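Local coordinates for protein glycoside Hydrolase (PDB 5TA0) that is a family 86 glycoside hydrolase that probably cleaves agarose chains, caught here as a variant with neoagarooctaose bound, at residues V33-G38 with E523-V528; V40-R45 with K421-E426. One frame throughout, in Å; residues are numbered along the deposited sequence. Where two conformers were deposited one is given.

Along the chain the four segments run 33-38, 40-45, 421-426 and 523-528, so contact 2 is enclosed by contact 1, and their centres lie about 11 Å apart. Strand 34-37 joins them. On one side it pairs with strand 523-538 in a mixed sheet; on the other side, strand 34-37 and the preceding Val33 reach strand 423-429 of the neighbouring nine-strand sheet, where His35 N to Arg424 O and Val33 O to Glu426 N, each 2.8 Å, are probable hydrogen bonds. Strand 25-30 belongs to that second sheet, and the chain turns a corner at Val33. The N-terminal segment thereby ties two beta regions together before it enters the parallel barrel strands that begin at 50-51.

Contact 1. Residues V33-G38 with E523-V528; sequences VKHKLG and ETMEEV. With SO4 (sulfate ion), chain D; EDO (1,2-ethanediol), chain R.
His35 and Met525 face each other across parallel strands, methyl over ring: Met525 CE stands 3.4 Å from the centroid of the His35 imidazole and 12° off its normal, a CH-pi contact, SD farther out above the same face. The extended methionine chain bends at its last torsion (chi3 71°), bringing CE over the ring. At the ring edge, His35 NE2 donates to Glu527 OE1 over 2.7 Å; the acceptor lies near the ring plane and uses its anti lone pair, with ring and carboxylate planes 43° apart. Glu527 OE2 is bonded to Gln638, so both oxygens are held. A leucine in place of His35 would probably leave buried Glu527 OE1 without its donor and Met525 CE without an aromatic face. Leu37 lies alongside Glu527, Leu37 CD1 3.7 Å from Glu527 CD. On the other face, Lys34 and Lys36 turn their NZ atoms to one sulfate, probably from crystallisation, and Lys36 NZ forms a long 3.7 Å salt bridge with Glu526 OE1. Lys34 and Lys36 each donate N and accept at O, bonding Glu523, Met525 and Glu527, the ladder of a parallel pair by which strand 34-37 joins the mixed sheet of strand 523-538, its other side meeting strand 423-429.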
loop_
_atom_site.group_PDB
_atom_site.type_symbol
_atom_site.label_atom_id
_atom_site.label_comp_id
_atom_site.label_asym_id
_atom_site.label_seq_id
_atom_site.Cartn_x
_atom_site.Cartn_y
_atom_site.Cartn_z
ATOM N N VAL A 33 -11.135 22.098 -10.945
ATOM C CA VAL A 33 -10.626 22.339 -9.582
ATOM C C VAL A 33 -9.506 21.362 -9.270
ATOM O O VAL A 33 -9.782 20.178 -9.034
ATOM C CB VAL A 33 -11.748 22.230 -8.524
ATOM C CG1 VAL A 33 -11.223 22.554 -7.127
ATOM C CG2 VAL A 33 -12.922 23.131 -8.910
ATOM N N LYS A 34 -8.273 21.843 -9.286
ATOM C CA LYS A 34 -7.126 21.018 -8.917
ATOM C C LYS A 34 -7.230 20.587 -7.464
ATOM O O LYS A 34 -7.591 21.379 -6.605
ATOM C CB LYS A 34 -5.843 21.813 -9.124
ATOM C CG LYS A 34 -4.555 21.008 -8.968
ATOM C CD LYS A 34 -3.352 21.771 -9.503
ATOM C CE LYS A 34 -3.063 23.033 -8.737
ATOM N NZ LYS A 34 -2.028 23.826 -9.471
ATOM N N HIS A 35 -6.920 19.316 -7.183
ATOM C CA HIS A 35 -6.808 18.825 -5.793
ATOM C C HIS A 35 -5.326 18.671 -5.470
ATOM O O HIS A 35 -4.684 17.735 -5.930
ATOM C CB HIS A 35 -7.556 17.502 -5.652
ATOM C CG HIS A 35 -7.579 16.946 -4.248
ATOM N ND1 HIS A 35 -8.467 15.962 -3.874
ATOM C CD2 HIS A 35 -6.853 17.235 -3.134
ATOM C CE1 HIS A 35 -8.277 15.656 -2.608
ATOM N NE2 HIS A 35 -7.302 16.406 -2.132
ATOM N N LYS A 36 -4.801 19.614 -4.696
ATOM C CA LYS A 36 -3.397 19.637 -4.280
ATOM C C LYS A 36 -3.290 19.058 -2.877
ATOM O O LYS A 36 -4.130 19.339 -2.017
ATOM C CB LYS A 36 -2.868 21.080 -4.284
ATOM C CG LYS A 36 -1.376 21.192 -4.012
ATOM C CD LYS A 36 -0.822 22.562 -4.380
ATOM C CE LYS A 36 -1.471 23.646 -3.546
ATOM N NZ LYS A 36 -0.750 24.925 -3.757
ATOM N N LEU A 37 -2.252 18.266 -2.652
ATOM C CA LEU A 37 -1.993 17.669 -1.333
ATOM C C LEU A 37 -0.506 17.722 -1.130
ATOM O O LEU A 37 0.242 17.048 -1.818
ATOM C CB LEU A 37 -2.542 16.246 -1.303
ATOM C CG LEU A 37 -2.339 15.435 -0.025
ATOM C CD1 LEU A 37 -2.919 16.105 1.213
ATOM C CD2 LEU A 37 -2.917 14.036 -0.184
ATOM N N GLY A 38 -0.046 18.579 -0.219
ATOM C CA GLY A 38 1.383 18.872 -0.128
ATOM C C GLY A 38 1.831 19.496 -1.434
ATOM O O GLY A 38 1.177 20.403 -1.950
ATOM N N GLU A 523 -9.077 26.602 -10.791
ATOM C CA GLU A 523 -9.248 26.762 -9.348
ATOM C C GLU A 523 -8.402 25.677 -8.676
ATOM O O GLU A 523 -8.005 24.704 -9.311
ATOM C CB GLU A 523 -10.701 26.631 -8.922
ATOM C CG GLU A 523 -11.658 27.614 -9.589
ATOM C CD GLU A 523 -11.462 29.051 -9.166
ATOM O OE1 GLU A 523 -10.663 29.365 -8.263
ATOM O OE2 GLU A 523 -12.163 29.917 -9.754
ATOM N N THR A 524 -8.145 25.892 -7.398
ATOM C CA THR A 524 -7.413 24.938 -6.561
ATOM C C THR A 524 -8.148 24.662 -5.252
ATOM O O THR A 524 -8.593 25.588 -4.548
ATOM C CB THR A 524 -6.011 25.472 -6.244
ATOM O OG1 THR A 524 -5.291 25.622 -7.463
ATOM C CG2 THR A 524 -5.217 24.518 -5.350
ATOM N N MET A 525 -8.229 23.377 -4.902
ATOM C CA MET A 525 -8.617 22.924 -3.565
ATOM C C MET A 525 -7.353 22.335 -2.961
ATOM O O MET A 525 -6.792 21.365 -3.513
ATOM C CB MET A 525 -9.708 21.868 -3.616
ATOM C CG MET A 525 -10.105 21.356 -2.242
ATOM S SD MET A 525 -11.299 20.017 -2.295
ATOM C CE MET A 525 -10.286 18.674 -2.940
ATOM N N GLU A 526 -6.868 22.955 -1.887
ATOM C CA GLU A 526 -5.707 22.454 -1.178
ATOM C C GLU A 526 -6.131 21.722 0.067
ATOM O O GLU A 526 -6.774 22.278 0.964
ATOM C CB GLU A 526 -4.746 23.580 -0.796
ATOM C CG GLU A 526 -3.506 23.047 -0.129
ATOM C CD GLU A 526 -2.412 24.073 0.034
ATOM O OE1 GLU A 526 -2.557 25.209 -0.487
ATOM O OE2 GLU A 526 -1.397 23.708 0.680
ATOM N N GLU A 527 -5.742 20.461 0.126
ATOM C CA GLU A 527 -5.982 19.617 1.297
ATOM C C GLU A 527 -4.804 19.666 2.216
ATOM O O GLU A 527 -3.659 19.513 1.771
ATOM C CB GLU A 527 -6.238 18.184 0.859
ATOM C CG GLU A 527 -6.410 17.206 2.015
ATOM C CD GLU A 527 -6.562 15.772 1.572
ATOM O OE1 GLU A 527 -6.736 15.504 0.362
ATOM O OE2 GLU A 527 -6.467 14.886 2.468
ATOM N N VAL A 528 -5.076 19.892 3.508
ATOM C CA VAL A 528 -4.050 19.805 4.546
ATOM C C VAL A 528 -4.589 18.921 5.659
ATOM O O VAL A 528 -5.754 19.058 6.070
ATOM C CB VAL A 528 -3.622 21.203 5.079
ATOM C CG1 VAL A 528 -2.473 21.084 6.038
ATOM C CG2 VAL A 528 -3.167 22.109 3.933
HETATM S S SO4 D . -1.843 26.744 -6.986
HETATM O O1 SO4 D . -1.246 27.837 -7.762
HETATM O O2 SO4 D . -2.957 27.253 -6.176
HETATM O O3 SO4 D . -2.429 25.791 -7.931
HETATM O O4 SO4 D . -0.773 26.186 -6.184
HETATM C C1 EDO R . -5.418 26.648 -10.916
HETATM O O1 EDO R . -5.262 25.273 -10.557
HETATM C C2 EDO R . -4.078 27.365 -10.787
HETATM O O2 EDO R . -4.248 28.566 -10.028
HETATM O O HOH W 1 -1.381 20.669 1.202
HETATM O O HOH W 2 -0.858 19.326 2.721
#

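Contact 2. Residues V40-R45 with K421-E426; sequences VTEFNR and KGTRVE
A single beta bridge between Glu42 and Thr423 fastens the loop that leads toward helix 45-48 to strand 423-429 in the nine-strand sheet. The touching parts, residues 41-45 and 421-424, run 155° apart end to end, and the CA atoms of Glu42 and Thr423 are 4.3 Å from each other. Arg424 N donates to Thr41 O (2.8 Å) and Phe43 N to Gly422 O (2.9 Å), the pattern that flanks a non-hydrogen-bonded antiparallel pair. The same two carbonyl oxygens also receive CA-H...O contacts, from Thr423 and Glu42 respectively. Gly422 has a positive phi (124°), and a CB here would be pressed against the carbonyl oxygen of Lys421. Phe43 sets CG anti to its own nitrogen (chi1 -169°), which carries the ring toward Tyr439 while CB stays 4.1 Å from Lys421 CA. Arg45 and Lys421 touch through aliphatic carbons, Arg45 CD to Lys421 CE at 4.3 Å; their charged ends have other partners, Asp78 for Arg45 and the Asp419 carbonyl for Lys421. Arg424 pairs through NE with Asp437, and a water connects its NH1 to Val40 O. Two further waters extend the seam: one bridges Phe43 O and Gly422 N, and the other sits 2.9 Å from both Thr41 OG1 and Thr423 OG1.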
loop_
_atom_site.group_PDB
_atom_site.type_symbol
_atom_site.label_atom_id
_atom_site.label_comp_id
_atom_site.label_asym_id
_atom_site.label_seq_id
_atom_site.Cartn_x
_atom_site.Cartn_y
_atom_site.Cartn_z
ATOM N N VAL A 40 1.984 17.491 -4.107
ATOM C CA VAL A 40 1.515 16.514 -5.089
ATOM C C VAL A 40 0.235 16.992 -5.730
ATOM O O VAL A 40 -0.769 17.249 -5.061
ATOM C CB VAL A 40 1.263 15.125 -4.477
ATOM C CG1 VAL A 40 0.828 14.159 -5.579
ATOM C CG2 VAL A 40 2.508 14.601 -3.790
ATOM N N THR A 41 0.280 17.119 -7.045
ATOM C CA THR A 41 -0.890 17.483 -7.822
ATOM C C THR A 41 -1.215 16.506 -8.965
ATOM O O THR A 41 -2.195 16.739 -9.666
ATOM C CB THR A 41 -0.717 18.885 -8.459
ATOM O OG1 THR A 41 0.372 18.854 -9.375
ATOM C CG2 THR A 41 -0.460 19.928 -7.425
ATOM N N GLU A 42 -0.416 15.454 -9.143
ATOM C CA GLU A 42 -0.550 14.566 -10.299
ATOM C C GLU A 42 -0.562 13.113 -9.888
ATOM O O GLU A 42 0.012 12.746 -8.857
ATOM C CB GLU A 42 0.590 14.784 -11.287
ATOM C CG GLU A 42 0.612 16.179 -11.898
ATOM C CD GLU A 42 1.687 16.366 -12.959
ATOM O OE1 GLU A 42 2.663 15.599 -13.011
ATOM O OE2 GLU A 42 1.554 17.319 -13.751
ATOM N N PHE A 43 -1.194 12.281 -10.707
ATOM C CA PHE A 43 -1.134 10.831 -10.513
ATOM C C PHE A 43 0.289 10.387 -10.765
ATOM O O PHE A 43 0.939 10.856 -11.695
ATOM C CB PHE A 43 -2.077 10.107 -11.490
ATOM C CG PHE A 43 -2.276 8.645 -11.196
ATOM C CD1 PHE A 43 -2.670 8.216 -9.928
ATOM C CD2 PHE A 43 -2.046 7.691 -12.183
ATOM C CE1 PHE A 43 -2.881 6.866 -9.671
ATOM C CE2 PHE A 43 -2.243 6.351 -11.912
ATOM C CZ PHE A 43 -2.671 5.945 -10.673
ATOM N N ASN A 44 0.788 9.504 -9.927
ATOM C CA ASN A 44 2.147 8.998 -10.046
ATOM C C ASN A 44 2.082 7.539 -10.499
ATOM O O ASN A 44 1.919 6.618 -9.665
ATOM C CB ASN A 44 2.833 9.167 -8.692
ATOM C CG ASN A 44 4.309 8.880 -8.747
ATOM O OD1 ASN A 44 4.781 8.027 -9.486
ATOM N ND2 ASN A 44 5.067 9.597 -7.920
ATOM N N ARG A 45 2.165 7.302 -11.800
ATOM C CA ARG A 45 2.049 5.929 -12.307
ATOM C C ARG A 45 3.134 4.999 -11.765
ATOM O O ARG A 45 2.829 3.913 -11.335
ATOM C CB ARG A 45 1.956 5.852 -13.838
ATOM C CG ARG A 45 0.671 6.377 -14.422
ATOM C CD ARG A 45 0.574 6.081 -15.901
ATOM N NE ARG A 45 0.516 4.656 -16.225
ATOM C CZ ARG A 45 -0.582 3.897 -16.215
ATOM N NH1 ARG A 45 -1.778 4.396 -15.873
ATOM N NH2 ARG A 45 -0.473 2.610 -16.563
ATOM N N LYS A 421 -3.615 9.093 -15.939
ATOM C CA LYS A 421 -2.534 9.989 -15.547
ATOM C C LYS A 421 -3.132 11.388 -15.570
ATOM O O LYS A 421 -4.232 11.609 -16.075
ATOM C CB LYS A 421 -1.314 9.904 -16.481
ATOM C CG LYS A 421 -1.570 10.385 -17.917
ATOM C CD LYS A 421 -0.345 10.261 -18.827
ATOM C CE LYS A 421 -0.022 8.829 -19.155
ATOM N NZ LYS A 421 -0.975 8.221 -20.108
ATOM N N GLY A 422 -2.376 12.323 -15.024
ATOM C CA GLY A 422 -2.699 13.723 -15.147
ATOM C C GLY A 422 -2.834 14.434 -13.821
ATOM O O GLY A 422 -2.469 13.895 -12.760
ATOM N N THR A 423 -3.372 15.651 -13.884
ATOM C CA THR A 423 -3.511 16.522 -12.717
ATOM C C THR A 423 -4.773 16.123 -11.962
ATOM O O THR A 423 -5.863 15.997 -12.559
ATOM C CB THR A 423 -3.613 17.999 -13.154
ATOM O OG1 THR A 423 -2.388 18.368 -13.805
ATOM C CG2 THR A 423 -3.895 18.905 -12.000
ATOM N N ARG A 424 -4.640 15.897 -10.653
ATOM C CA ARG A 424 -5.769 15.500 -9.841
ATOM C C ARG A 424 -6.770 16.636 -9.731
ATOM O O ARG A 424 -6.372 17.791 -9.504
ATOM C CB ARG A 424 -5.301 15.110 -8.447
ATOM C CG ARG A 424 -6.316 14.341 -7.615
ATOM C CD ARG A 424 -5.721 13.958 -6.273
ATOM N NE ARG A 424 -6.646 13.198 -5.455
ATOM C CZ ARG A 424 -6.575 13.111 -4.127
ATOM N NH1 ARG A 424 -5.622 13.754 -3.453
ATOM N NH2 ARG A 424 -7.491 12.418 -3.463
ATOM N N VAL A 425 -8.052 16.298 -9.820
ATOM C CA VAL A 425 -9.120 17.269 -9.679
ATOM C C VAL A 425 -10.125 16.794 -8.660
ATOM O O VAL A 425 -10.214 15.588 -8.342
ATOM C CB VAL A 425 -9.791 17.645 -11.033
ATOM C CG1 VAL A 425 -8.800 18.370 -11.914
ATOM C CG2 VAL A 425 -10.372 16.403 -11.727
ATOM N N GLU A 426 -10.891 17.730 -8.135
ATOM C CA GLU A 426 -11.832 17.425 -7.071
ATOM C C GLU A 426 -12.991 16.533 -7.490
ATOM O O GLU A 426 -13.622 16.761 -8.523
ATOM C CB GLU A 426 -12.406 18.706 -6.489
ATOM C CG GLU A 426 -13.219 18.412 -5.249
ATOM C CD GLU A 426 -14.208 19.463 -4.868
ATOM O OE1 GLU A 426 -14.502 20.395 -5.638
ATOM O OE2 GLU A 426 -14.704 19.309 -3.732
HETATM O O HOH W 3 -3.331 15.517 -4.714
HETATM O O HOH W 4 -0.481 19.739 -12.040
HETATM O O HOH W 5 0.337 11.878 -14.074
#